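Local coordinates for protein botulinum neurotoxin type G (Clostridium botulinum, PDB 3MPP) that attaches botulinum neurotoxin to the host cell surface through its receptor-binding domain, so that the light chain can be delivered into the cytosol, at residues Pro265-Asn270 / Tyr276-Leu281; Phe128-Lys133 / Ser137-Lys142; Phe243-Gln248 / Thr360-Ile365; Asn395-Ser400 / Cys418-Ile423. The protein carries 4 engineered substitutions. All blocks are in the same frame, centred on the assembly; numbering follows the deposited sequence.

Overall arrangement
Contacts 1, 3 and 4 lie in the C-terminal half of the receptor-binding domain, and contact 2 in the N-terminal half. Contacts 3 and 4 are neighbours, with centres about 7 Å apart, because strands 239-244 and 420-423 pair: Phe243 O lies 2.8 Å from Gln421 N, and Gln245 N 2.8 Å from Asn419 O. Contact 1 sits about 17 Å from contact 3 between centres and meets it where Arg266 NE approaches Gln248 O at 2.9 Å. Contact 2 faces contact 1 across the subdomain boundary, their nearest atoms about 5 Å apart. The inferred ganglioside site is closest to contact 4, with the Trp402 side chain about 11 Å from that of Trp420.

Contact 1 (Pro265-Asn270 / Tyr276-Leu281); sequences PRTNFN and YQNLYL
Arg266 runs against Gln277 and Asn278 in the close-packed part of this contact. Its chain is extended from CG to NE, which brings NH1 to 3.0 Å from Asn278 O, in the carbonyl plane and on a lone pair, although that oxygen stands 22° out of the guanidinium plane. Water 1 joins NH1 to Leu279 O, while NE is taken by Gln248 O. Gln277 crosses the arginine at about a right angle, its OE1 3.6 Å from Arg266 CD and bonded to Asn249 ND2. The backbones form the antiparallel hairpin of strands 260-270 and 275-277 in the C-terminal subdomain. Phe269 and Tyr276 form a hydrogen-bonded pair, with Phe269 N to Tyr276 O at 2.8 Å. Their rings barely overlap (planes at 23°), the touch falling instead between Phe269 CB and Tyr276 CZ at 3.5 Å; Tyr276 OH bonds Asn80 ND2 of the N-terminal subdomain. Beyond the strand ends, Asn278 N still reaches Thr267 O, and Thr267 OG1 donates to a lone pair of Asn278 OD1 at 2.9 Å. Toward solvent, where Thr267 and Asn268 are exposed, water takes over: water 2 joins Asn268 ND2, Gln277 NE2 and Arg266 O, and water 3 sits on Asn278 OD1.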
# COMPACT_ATOMS: atom_id res chain seq x y z
N PRO A 265 -5.85 -22.59 5.07
CA PRO A 265 -6.33 -21.85 3.89
C PRO A 265 -7.15 -20.63 4.29
O PRO A 265 -7.99 -20.74 5.19
CB PRO A 265 -7.23 -22.86 3.17
CG PRO A 265 -6.97 -24.18 3.80
CD PRO A 265 -6.47 -23.92 5.19
N ARG A 266 -6.92 -19.49 3.64
CA ARG A 266 -7.74 -18.31 3.87
C ARG A 266 -9.18 -18.61 3.48
O ARG A 266 -9.44 -19.31 2.50
CB ARG A 266 -7.25 -17.13 3.03
CG ARG A 266 -5.93 -16.55 3.46
CD ARG A 266 -5.55 -15.30 2.65
NE ARG A 266 -4.22 -14.86 3.07
CZ ARG A 266 -3.98 -14.26 4.22
NH1 ARG A 266 -4.99 -13.96 5.03
NH2 ARG A 266 -2.74 -13.94 4.55
N THR A 267 -10.12 -18.06 4.22
CA THR A 267 -11.52 -18.14 3.82
C THR A 267 -11.75 -17.01 2.84
O THR A 267 -10.89 -16.15 2.67
CB THR A 267 -12.45 -17.95 5.02
OG1 THR A 267 -12.05 -16.78 5.76
CG2 THR A 267 -12.38 -19.17 5.93
N ASN A 268 -12.92 -17.01 2.21
CA ASN A 268 -13.19 -16.03 1.18
C ASN A 268 -14.62 -15.55 1.20
O ASN A 268 -15.49 -16.12 1.87
CB ASN A 268 -12.90 -16.63 -0.18
CG ASN A 268 -13.78 -17.81 -0.48
OD1 ASN A 268 -14.98 -17.66 -0.67
ND2 ASN A 268 -13.20 -19.00 -0.49
N PHE A 269 -14.86 -14.48 0.46
CA PHE A 269 -16.22 -14.04 0.18
C PHE A 269 -16.33 -13.79 -1.31
O PHE A 269 -15.46 -13.16 -1.91
CB PHE A 269 -16.58 -12.77 0.96
CG PHE A 269 -17.99 -12.30 0.71
CD1 PHE A 269 -19.00 -12.62 1.60
CD2 PHE A 269 -18.31 -11.62 -0.44
CE1 PHE A 269 -20.32 -12.21 1.36
CE2 PHE A 269 -19.61 -11.22 -0.71
CZ PHE A 269 -20.62 -11.52 0.20
N ASN A 270 -17.39 -14.29 -1.93
CA ASN A 270 -17.67 -13.89 -3.29
C ASN A 270 -19.16 -13.83 -3.58
O ASN A 270 -19.97 -14.49 -2.93
CB ASN A 270 -16.93 -14.77 -4.31
CG ASN A 270 -17.11 -16.26 -4.06
OD1 ASN A 270 -18.18 -16.81 -4.31
ND2 ASN A 270 -16.06 -16.91 -3.61
N TYR A 276 -12.91 -12.11 -2.88
CA TYR A 276 -11.68 -11.81 -2.14
C TYR A 276 -11.47 -12.82 -1.03
O TYR A 276 -12.43 -13.36 -0.49
CB TYR A 276 -11.73 -10.40 -1.52
CG TYR A 276 -12.80 -10.21 -0.46
CD1 TYR A 276 -12.53 -10.43 0.88
CD2 TYR A 276 -14.08 -9.77 -0.82
CE1 TYR A 276 -13.52 -10.24 1.86
CE2 TYR A 276 -15.07 -9.58 0.14
CZ TYR A 276 -14.79 -9.81 1.48
OH TYR A 276 -15.77 -9.62 2.42
N GLN A 277 -10.21 -13.03 -0.67
CA GLN A 277 -9.91 -13.81 0.53
C GLN A 277 -9.78 -12.90 1.73
O GLN A 277 -9.28 -11.78 1.61
CB GLN A 277 -8.65 -14.65 0.32
CG GLN A 277 -8.93 -15.89 -0.55
CD GLN A 277 -7.69 -16.71 -0.79
OE1 GLN A 277 -6.57 -16.20 -0.69
NE2 GLN A 277 -7.88 -17.97 -1.14
N ASN A 278 -10.23 -13.38 2.89
CA ASN A 278 -10.09 -12.65 4.15
C ASN A 278 -8.64 -12.48 4.61
O ASN A 278 -7.82 -13.36 4.41
CB ASN A 278 -10.91 -13.35 5.25
CG ASN A 278 -12.39 -13.19 5.04
OD1 ASN A 278 -13.14 -14.17 4.94
ND2 ASN A 278 -12.82 -11.95 4.91
N LEU A 279 -8.37 -11.34 5.25
CA LEU A 279 -7.03 -10.90 5.66
C LEU A 279 -6.84 -10.93 7.16
O LEU A 279 -5.73 -11.14 7.67
CB LEU A 279 -6.81 -9.45 5.21
CG LEU A 279 -6.93 -9.23 3.70
CD1 LEU A 279 -6.58 -7.79 3.36
CD2 LEU A 279 -6.00 -10.21 2.96
N TYR A 280 -7.92 -10.67 7.89
CA TYR A 280 -7.81 -10.60 9.33
C TYR A 280 -8.00 -11.99 9.95
O TYR A 280 -9.01 -12.26 10.57
CB TYR A 280 -8.85 -9.64 9.89
CG TYR A 280 -8.84 -8.28 9.26
CD1 TYR A 280 -7.66 -7.65 8.92
CD2 TYR A 280 -10.03 -7.58 9.07
CE1 TYR A 280 -7.66 -6.36 8.38
CE2 TYR A 280 -10.04 -6.31 8.53
CZ TYR A 280 -8.85 -5.70 8.18
OH TYR A 280 -8.87 -4.43 7.63
N LEU A 281 -7.01 -12.85 9.76
CA LEU A 281 -7.10 -14.27 10.15
C LEU A 281 -5.81 -14.68 10.85
O LEU A 281 -4.75 -14.16 10.52
CB LEU A 281 -7.27 -15.14 8.91
CG LEU A 281 -8.54 -14.95 8.06
CD1 LEU A 281 -8.43 -15.80 6.79
CD2 LEU A 281 -9.76 -15.37 8.88
O HOH W 1 -3.71 -12.68 7.23
O HOH W 2 -10.53 -19.24 -0.35
O HOH W 3 -16.15 -14.23 4.56

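Contact 2 (Phe128-Lys133 / Ser137-Lys142); sequences FEYSIK and SDYINK
An aromatic cluster of Phe128, Tyr130 and Tyr139 folds the loop after strand 123-129 back on that strand's end. Phe128 and Tyr139 form a T-shaped pair, centroids 5.3 Å apart and planes at 68°: the Phe128 edge, led by CZ, points at one face of Tyr139, with CZ 3.8 Å from Tyr139 CZ. The opposite face of Tyr139 carries Asp138 CB. Tyr130 and Tyr139 instead run past each other in opposite directions, rings nearly parallel (18°) but barely overlapping: Tyr139 CB sits over one face of Tyr130, 3.8 Å from the centroid, in a CH-pi contact, and Tyr130 CB touches Tyr139 CD2 at 3.5 Å. Tyr130 CG lies between its backbone N and carbonyl carbon (chi1 50°), which lays the ring against Tyr139 CB. The loop links strand 123-129 of one sheet to 144-150 of the other in the concanavalin-like subdomain. Ser137 OG accepts from Tyr139 N and Ile140 N, both at 2.9 Å, an ST turn and an ST motif respectively, just ahead of the type II beta turn from Tyr139 to Lys142. Ile140 CG1 packs 3.7 Å from Tyr130 CE1, and water 4 bridges Ser131 O and Ser137 OG. Ile160 touches both Phe128 and Tyr139, and Phe144 meets Tyr139 edge-to-face.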
# COMPACT_ATOMS: atom_id res chain seq x y z
N PHE A 128 -7.25 3.16 -15.97
CA PHE A 128 -6.63 1.95 -15.46
C PHE A 128 -7.67 1.20 -14.63
O PHE A 128 -8.31 1.80 -13.77
CB PHE A 128 -5.40 2.28 -14.59
CG PHE A 128 -4.84 1.10 -13.84
CD1 PHE A 128 -4.22 0.05 -14.51
CD2 PHE A 128 -4.91 1.05 -12.45
CE1 PHE A 128 -3.70 -1.03 -13.81
CE2 PHE A 128 -4.39 -0.03 -11.75
CZ PHE A 128 -3.78 -1.08 -12.44
N GLU A 129 -7.85 -0.09 -14.90
CA GLU A 129 -8.78 -0.91 -14.12
C GLU A 129 -8.04 -2.05 -13.44
O GLU A 129 -7.30 -2.77 -14.10
CB GLU A 129 -9.87 -1.49 -15.02
CG GLU A 129 -10.84 -2.44 -14.28
CD GLU A 129 -12.03 -2.87 -15.14
OE1 GLU A 129 -12.57 -2.03 -15.88
OE2 GLU A 129 -12.44 -4.05 -15.07
N TYR A 130 -8.24 -2.22 -12.13
CA TYR A 130 -7.71 -3.38 -11.42
C TYR A 130 -8.86 -4.34 -11.08
O TYR A 130 -10.01 -3.93 -10.94
CB TYR A 130 -6.93 -2.99 -10.16
CG TYR A 130 -7.66 -2.03 -9.24
CD1 TYR A 130 -8.60 -2.50 -8.33
CD2 TYR A 130 -7.43 -0.67 -9.30
CE1 TYR A 130 -9.29 -1.63 -7.50
CE2 TYR A 130 -8.11 0.20 -8.48
CZ TYR A 130 -9.04 -0.29 -7.58
OH TYR A 130 -9.71 0.58 -6.75
N SER A 131 -8.53 -5.62 -10.95
CA SER A 131 -9.54 -6.65 -10.69
C SER A 131 -10.20 -6.49 -9.32
O SER A 131 -9.58 -6.03 -8.37
CB SER A 131 -8.91 -8.04 -10.78
OG SER A 131 -9.85 -9.05 -10.48
N ILE A 132 -11.47 -6.87 -9.24
CA ILE A 132 -12.13 -7.01 -7.95
C ILE A 132 -12.56 -8.45 -7.76
O ILE A 132 -13.49 -8.75 -7.02
CB ILE A 132 -13.34 -6.05 -7.83
CG1 ILE A 132 -14.30 -6.23 -9.01
CG2 ILE A 132 -12.86 -4.61 -7.78
CD1 ILE A 132 -15.50 -5.31 -8.93
N LYS A 133 -11.86 -9.37 -8.43
CA LYS A 133 -12.17 -10.78 -8.29
C LYS A 133 -10.98 -11.62 -7.84
O LYS A 133 -11.10 -12.83 -7.67
CB LYS A 133 -12.75 -11.34 -9.60
CG LYS A 133 -14.05 -10.67 -10.02
CD LYS A 133 -14.44 -11.06 -11.44
CE LYS A 133 -15.72 -10.36 -11.88
NZ LYS A 133 -16.01 -10.62 -13.33
N SER A 137 -5.35 -8.55 -3.75
CA SER A 137 -5.19 -7.42 -4.65
C SER A 137 -4.00 -6.54 -4.27
O SER A 137 -3.84 -6.20 -3.11
CB SER A 137 -6.45 -6.57 -4.62
OG SER A 137 -6.25 -5.36 -5.31
N ASP A 138 -3.20 -6.14 -5.26
CA ASP A 138 -2.12 -5.17 -5.04
C ASP A 138 -2.66 -3.74 -5.01
O ASP A 138 -1.89 -2.79 -4.82
CB ASP A 138 -1.09 -5.26 -6.18
CG ASP A 138 -0.40 -6.62 -6.27
OD1 ASP A 138 -0.66 -7.50 -5.42
OD2 ASP A 138 0.39 -6.81 -7.20
N TYR A 139 -3.97 -3.57 -5.18
CA TYR A 139 -4.53 -2.22 -5.36
C TYR A 139 -5.65 -1.83 -4.39
O TYR A 139 -5.70 -0.70 -3.90
CB TYR A 139 -5.02 -2.05 -6.81
CG TYR A 139 -3.93 -2.31 -7.82
CD1 TYR A 139 -2.97 -1.35 -8.08
CD2 TYR A 139 -3.85 -3.53 -8.50
CE1 TYR A 139 -1.93 -1.58 -8.99
CE2 TYR A 139 -2.82 -3.76 -9.43
CZ TYR A 139 -1.86 -2.78 -9.66
OH TYR A 139 -0.85 -2.97 -10.56
N ILE A 140 -6.57 -2.75 -4.12
CA ILE A 140 -7.71 -2.43 -3.27
C ILE A 140 -7.30 -1.95 -1.88
O ILE A 140 -6.64 -2.68 -1.14
CB ILE A 140 -8.69 -3.61 -3.17
CG1 ILE A 140 -9.22 -3.95 -4.57
CG2 ILE A 140 -9.87 -3.26 -2.27
CD1 ILE A 140 -10.11 -5.20 -4.62
N ASN A 141 -7.69 -0.72 -1.54
CA ASN A 141 -7.40 -0.11 -0.24
C ASN A 141 -5.91 0.13 0.05
O ASN A 141 -5.53 0.41 1.19
CB ASN A 141 -8.00 -0.90 0.92
CG ASN A 141 -8.18 -0.06 2.18
OD1 ASN A 141 -8.60 1.10 2.09
ND2 ASN A 141 -7.85 -0.62 3.35
N LYS A 142 -5.08 0.03 -0.98
CA LYS A 142 -3.63 0.17 -0.83
C LYS A 142 -3.14 1.40 -1.54
O LYS A 142 -3.62 1.72 -2.62
CB LYS A 142 -2.91 -1.04 -1.44
CG LYS A 142 -3.26 -2.37 -0.77
CD LYS A 142 -2.39 -3.51 -1.29
CE LYS A 142 -2.74 -4.77 -0.53
NZ LYS A 142 -1.98 -5.99 -0.92
O HOH W 4 -6.91 -5.79 -7.95

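Contact 3 (Phe243-Gln248 / Thr360-Ile365); sequences FNQGMQ and TYNCQI
Gln245 and Asn362 lay their side-chain amides against each other, with planes only 20° apart although the side chains as a whole cross at about a right angle. Asn362 ND2 is 3.4 Å from both Gln245 OE1 and Gln245 NE2; the first pair has a poor angle and the second consists of two donors, so neither is a hydrogen bond. Farther back, Asn362 OD1 rests 3.5 Å from Gln245 CB. The stack depends on Gln245 leaving its backbone with CG anti to N (chi1 -179°) and staying extended to the amide. In the next shell, Asn362 ND2 donates to Thr360 OG1 at 3.1 Å, and its OD1 accepts from Gln421 NE2. Gln245 NE2 is bonded to Glu357 OE1, with a weak bond from Asn419 ND2 to OE1 of Gln245. Glu357 reaches the other segment too, through its carbonyl, which bonds Thr360 OG1. Behind Gln245 the chain turns: Asn244 OD1 accepts from Met247 N at 2.9 Å, an Asx motif at the end of strand 239-244, and Gln248 NE2 gives an in-plane bond to Gln245 O at 3.0 Å. The contact thus joins the end of that strand to the approach to strand 364-368 in the C-terminal, trefoil subdomain. Because the amides' hydrogen bonds go elsewhere, weakly for Gln245 OE1, the pair probably meets by van der Waals stacking rather than by polar attraction.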
# COMPACT_ATOMS: atom_id res chain seq x y z
N PHE A 243 0.90 -11.68 6.54
CA PHE A 243 0.73 -12.09 5.16
C PHE A 243 2.07 -12.57 4.60
O PHE A 243 3.09 -11.92 4.80
CB PHE A 243 0.17 -10.93 4.34
CG PHE A 243 0.15 -11.16 2.86
CD1 PHE A 243 -0.93 -11.78 2.25
CD2 PHE A 243 1.20 -10.72 2.06
CE1 PHE A 243 -0.95 -11.99 0.87
CE2 PHE A 243 1.18 -10.93 0.66
CZ PHE A 243 0.11 -11.55 0.08
N ASN A 244 2.04 -13.72 3.91
CA ASN A 244 3.22 -14.26 3.23
C ASN A 244 3.18 -14.08 1.70
O ASN A 244 2.28 -14.58 1.04
CB ASN A 244 3.41 -15.74 3.57
CG ASN A 244 4.74 -16.27 3.10
OD1 ASN A 244 4.90 -16.61 1.94
ND2 ASN A 244 5.72 -16.34 4.02
N GLN A 245 4.17 -13.38 1.15
CA GLN A 245 4.20 -13.11 -0.28
C GLN A 245 4.33 -14.38 -1.13
O GLN A 245 3.79 -14.44 -2.22
CB GLN A 245 5.32 -12.12 -0.66
CG GLN A 245 5.34 -11.81 -2.18
CD GLN A 245 6.52 -10.95 -2.59
OE1 GLN A 245 7.55 -10.94 -1.94
NE2 GLN A 245 6.35 -10.19 -3.68
N GLY A 246 5.03 -15.39 -0.63
CA GLY A 246 5.20 -16.62 -1.40
C GLY A 246 4.01 -17.57 -1.34
O GLY A 246 3.79 -18.36 -2.26
N MET A 247 3.26 -17.52 -0.24
CA MET A 247 2.11 -18.39 -0.05
C MET A 247 0.97 -17.49 0.37
O MET A 247 0.69 -17.33 1.56
CB MET A 247 2.43 -19.44 1.01
CG MET A 247 3.68 -20.25 0.64
SD MET A 247 4.12 -21.59 1.75
CE MET A 247 2.67 -22.63 1.54
N GLN A 248 0.35 -16.86 -0.62
CA GLN A 248 -0.58 -15.77 -0.35
C GLN A 248 -1.96 -16.25 0.09
O GLN A 248 -2.75 -15.49 0.63
CB GLN A 248 -0.72 -14.88 -1.59
CG GLN A 248 0.63 -14.45 -2.14
CD GLN A 248 0.54 -13.28 -3.09
OE1 GLN A 248 -0.55 -12.87 -3.47
NE2 GLN A 248 1.70 -12.76 -3.49
N THR A 360 8.42 -2.35 -2.72
CA THR A 360 7.23 -3.09 -2.30
C THR A 360 7.00 -2.94 -0.80
O THR A 360 7.80 -2.32 -0.10
CB THR A 360 7.33 -4.60 -2.67
OG1 THR A 360 8.26 -5.25 -1.80
CG2 THR A 360 7.79 -4.76 -4.12
N TYR A 361 5.92 -3.52 -0.31
CA TYR A 361 5.61 -3.43 1.11
C TYR A 361 6.05 -4.69 1.88
O TYR A 361 5.68 -4.87 3.02
CB TYR A 361 4.12 -3.17 1.30
CG TYR A 361 3.63 -1.94 0.55
CD1 TYR A 361 4.48 -0.86 0.30
CD2 TYR A 361 2.31 -1.85 0.13
CE1 TYR A 361 4.03 0.29 -0.39
CE2 TYR A 361 1.84 -0.72 -0.55
CZ TYR A 361 2.71 0.34 -0.80
OH TYR A 361 2.23 1.45 -1.47
N ASN A 362 6.84 -5.54 1.24
CA ASN A 362 7.36 -6.74 1.88
C ASN A 362 8.58 -6.48 2.77
O ASN A 362 9.30 -5.51 2.58
CB ASN A 362 7.75 -7.76 0.82
CG ASN A 362 6.57 -8.20 -0.02
OD1 ASN A 362 5.66 -8.87 0.47
ND2 ASN A 362 6.56 -7.79 -1.29
N CYS A 363 8.81 -7.37 3.72
CA CYS A 363 9.99 -7.28 4.57
C CYS A 363 10.38 -8.69 4.97
O CYS A 363 9.61 -9.63 4.75
CB CYS A 363 9.70 -6.42 5.81
SG CYS A 363 8.46 -7.15 6.90
N GLN A 364 11.58 -8.84 5.51
CA GLN A 364 12.09 -10.14 5.94
C GLN A 364 12.36 -10.08 7.44
O GLN A 364 12.58 -8.99 7.98
CB GLN A 364 13.39 -10.49 5.21
CG GLN A 364 13.26 -10.60 3.68
CD GLN A 364 13.21 -9.25 2.98
OE1 GLN A 364 13.95 -8.31 3.32
NE2 GLN A 364 12.35 -9.14 1.97
N ILE A 365 12.36 -11.23 8.11
CA ILE A 365 12.63 -11.25 9.55
C ILE A 365 13.82 -12.16 9.81
O ILE A 365 13.77 -13.34 9.51
CB ILE A 365 11.40 -11.73 10.36
CG1 ILE A 365 10.18 -10.89 9.99
CG2 ILE A 365 11.69 -11.66 11.87
CD1 ILE A 365 8.85 -11.61 10.11

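Contact 4 (Asn395-Ser400 / Cys418-Ile423); sequences NYFCIS and CNWQFI
Phe397 turns its ring edge toward the face of the six-membered ring of Trp420 in an offset edge-to-face pair, the planes at 76° and the centroids 5.4 Å apart. The contact is borne by one side of the phenyl ring: Phe397 CE1 is 3.7 Å from Trp420 CZ2, and Phe397 CD1 is 3.8 Å from Trp420 CH2, so the outer end of the indole does the touching. On Trp420, CG stands anti to the carbonyl carbon (chi1 -58°), which carries the ring across toward strand 394-400. The pyrrole nitrogen NE1 is bonded to Phe377 O, an interaction that should limit rotation of the indole, while the ring of Phe377 meets that of Phe397 at about 90°; Leu242, Asn244 and Ile379 also touch Trp420, and Leu335 Phe397. Strands 394-400 and 420-423 do not pair directly, and the two rings bridge the interval between them. Farther along, Ser400 OG bonds Trp402 N within the inferred host ganglioside-binding motif. An offset edge-to-face pair between two strands that do not pair, both residues buried, is core packing of the beta-trefoil subdomain.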
# COMPACT_ATOMS: atom_id res chain seq x y z
N ASN A 395 3.07 -27.75 6.68
CA ASN A 395 3.83 -26.52 6.48
C ASN A 395 3.76 -25.68 7.74
O ASN A 395 2.68 -25.43 8.26
CB ASN A 395 3.29 -25.76 5.26
CG ASN A 395 3.54 -26.50 3.96
OD1 ASN A 395 4.51 -27.25 3.86
ND2 ASN A 395 2.67 -26.31 2.97
N TYR A 396 4.92 -25.25 8.24
CA TYR A 396 5.00 -24.55 9.52
C TYR A 396 5.73 -23.22 9.40
O TYR A 396 6.66 -23.09 8.60
CB TYR A 396 5.74 -25.40 10.56
CG TYR A 396 4.95 -26.60 11.03
CD1 TYR A 396 4.06 -26.50 12.09
CD2 TYR A 396 5.09 -27.83 10.40
CE1 TYR A 396 3.34 -27.59 12.53
CE2 TYR A 396 4.37 -28.93 10.84
CZ TYR A 396 3.50 -28.80 11.90
OH TYR A 396 2.78 -29.89 12.33
N PHE A 397 5.27 -22.25 10.19
CA PHE A 397 5.99 -21.00 10.46
C PHE A 397 7.35 -21.40 11.02
O PHE A 397 7.43 -22.04 12.06
CB PHE A 397 5.17 -20.24 11.52
CG PHE A 397 5.58 -18.79 11.76
CD1 PHE A 397 6.13 -18.01 10.74
CD2 PHE A 397 5.35 -18.20 13.01
CE1 PHE A 397 6.47 -16.66 10.98
CE2 PHE A 397 5.68 -16.86 13.25
CZ PHE A 397 6.23 -16.09 12.23
N CYS A 398 8.44 -21.06 10.31
CA CYS A 398 9.75 -21.55 10.70
C CYS A 398 10.81 -20.49 10.48
O CYS A 398 10.53 -19.42 9.94
CB CYS A 398 10.12 -22.80 9.87
SG CYS A 398 10.48 -22.41 8.14
N ILE A 399 12.03 -20.79 10.92
CA ILE A 399 13.20 -20.02 10.54
C ILE A 399 14.12 -20.96 9.76
O ILE A 399 14.26 -22.13 10.14
CB ILE A 399 13.91 -19.40 11.77
CG1 ILE A 399 15.10 -18.52 11.34
CG2 ILE A 399 14.35 -20.48 12.76
CD1 ILE A 399 15.63 -17.58 12.44
N SER A 400 14.70 -20.48 8.65
CA SER A 400 15.54 -21.35 7.82
C SER A 400 16.76 -20.64 7.22
O SER A 400 16.68 -19.50 6.78
CB SER A 400 14.69 -21.96 6.70
OG SER A 400 15.47 -22.81 5.89
N CYS A 418 10.04 -16.10 2.31
CA CYS A 418 10.56 -15.34 3.45
C CYS A 418 10.15 -13.89 3.37
O CYS A 418 10.69 -13.05 4.09
CB CYS A 418 12.10 -15.41 3.51
SG CYS A 418 12.92 -15.03 1.92
N ASN A 419 9.18 -13.57 2.52
CA ASN A 419 8.74 -12.18 2.42
C ASN A 419 7.38 -12.03 3.05
O ASN A 419 6.44 -12.72 2.67
CB ASN A 419 8.70 -11.72 0.96
CG ASN A 419 10.05 -11.81 0.30
OD1 ASN A 419 11.07 -11.57 0.93
ND2 ASN A 419 10.07 -12.17 -0.99
N TRP A 420 7.28 -11.10 4.00
CA TRP A 420 6.07 -10.93 4.79
C TRP A 420 5.52 -9.52 4.70
O TRP A 420 6.26 -8.57 4.43
CB TRP A 420 6.40 -11.21 6.27
CG TRP A 420 6.98 -12.59 6.54
CD1 TRP A 420 8.31 -12.94 6.60
CD2 TRP A 420 6.24 -13.81 6.80
NE1 TRP A 420 8.43 -14.30 6.87
CE2 TRP A 420 7.18 -14.85 7.01
CE3 TRP A 420 4.87 -14.11 6.87
CZ2 TRP A 420 6.80 -16.17 7.29
CZ3 TRP A 420 4.50 -15.43 7.15
CH2 TRP A 420 5.46 -16.44 7.35
N GLN A 421 4.21 -9.40 4.93
CA GLN A 421 3.61 -8.09 5.17
C GLN A 421 2.74 -8.14 6.41
O GLN A 421 2.16 -9.18 6.74
CB GLN A 421 2.78 -7.65 3.95
CG GLN A 421 3.61 -7.51 2.67
CD GLN A 421 2.79 -7.03 1.50
OE1 GLN A 421 1.89 -6.21 1.65
NE2 GLN A 421 3.10 -7.54 0.30
N PHE A 422 2.67 -7.02 7.10
CA PHE A 422 1.88 -6.90 8.31
C PHE A 422 0.56 -6.16 8.01
O PHE A 422 0.57 -5.06 7.42
CB PHE A 422 2.68 -6.15 9.38
CG PHE A 422 3.87 -6.95 9.92
CD1 PHE A 422 3.72 -7.80 11.01
CD2 PHE A 422 5.13 -6.85 9.34
CE1 PHE A 422 4.79 -8.53 11.52
CE2 PHE A 422 6.22 -7.58 9.84
CZ PHE A 422 6.05 -8.42 10.93
N ILE A 423 -0.55 -6.74 8.43
CA ILE A 423 -1.88 -6.21 8.10
C ILE A 423 -2.61 -5.71 9.35
O ILE A 423 -3.08 -6.50 10.16
CB ILE A 423 -2.77 -7.28 7.42
CG1 ILE A 423 -2.01 -8.03 6.33
CG2 ILE A 423 -4.03 -6.64 6.84
CD1 ILE A 423 -2.91 -9.05 5.56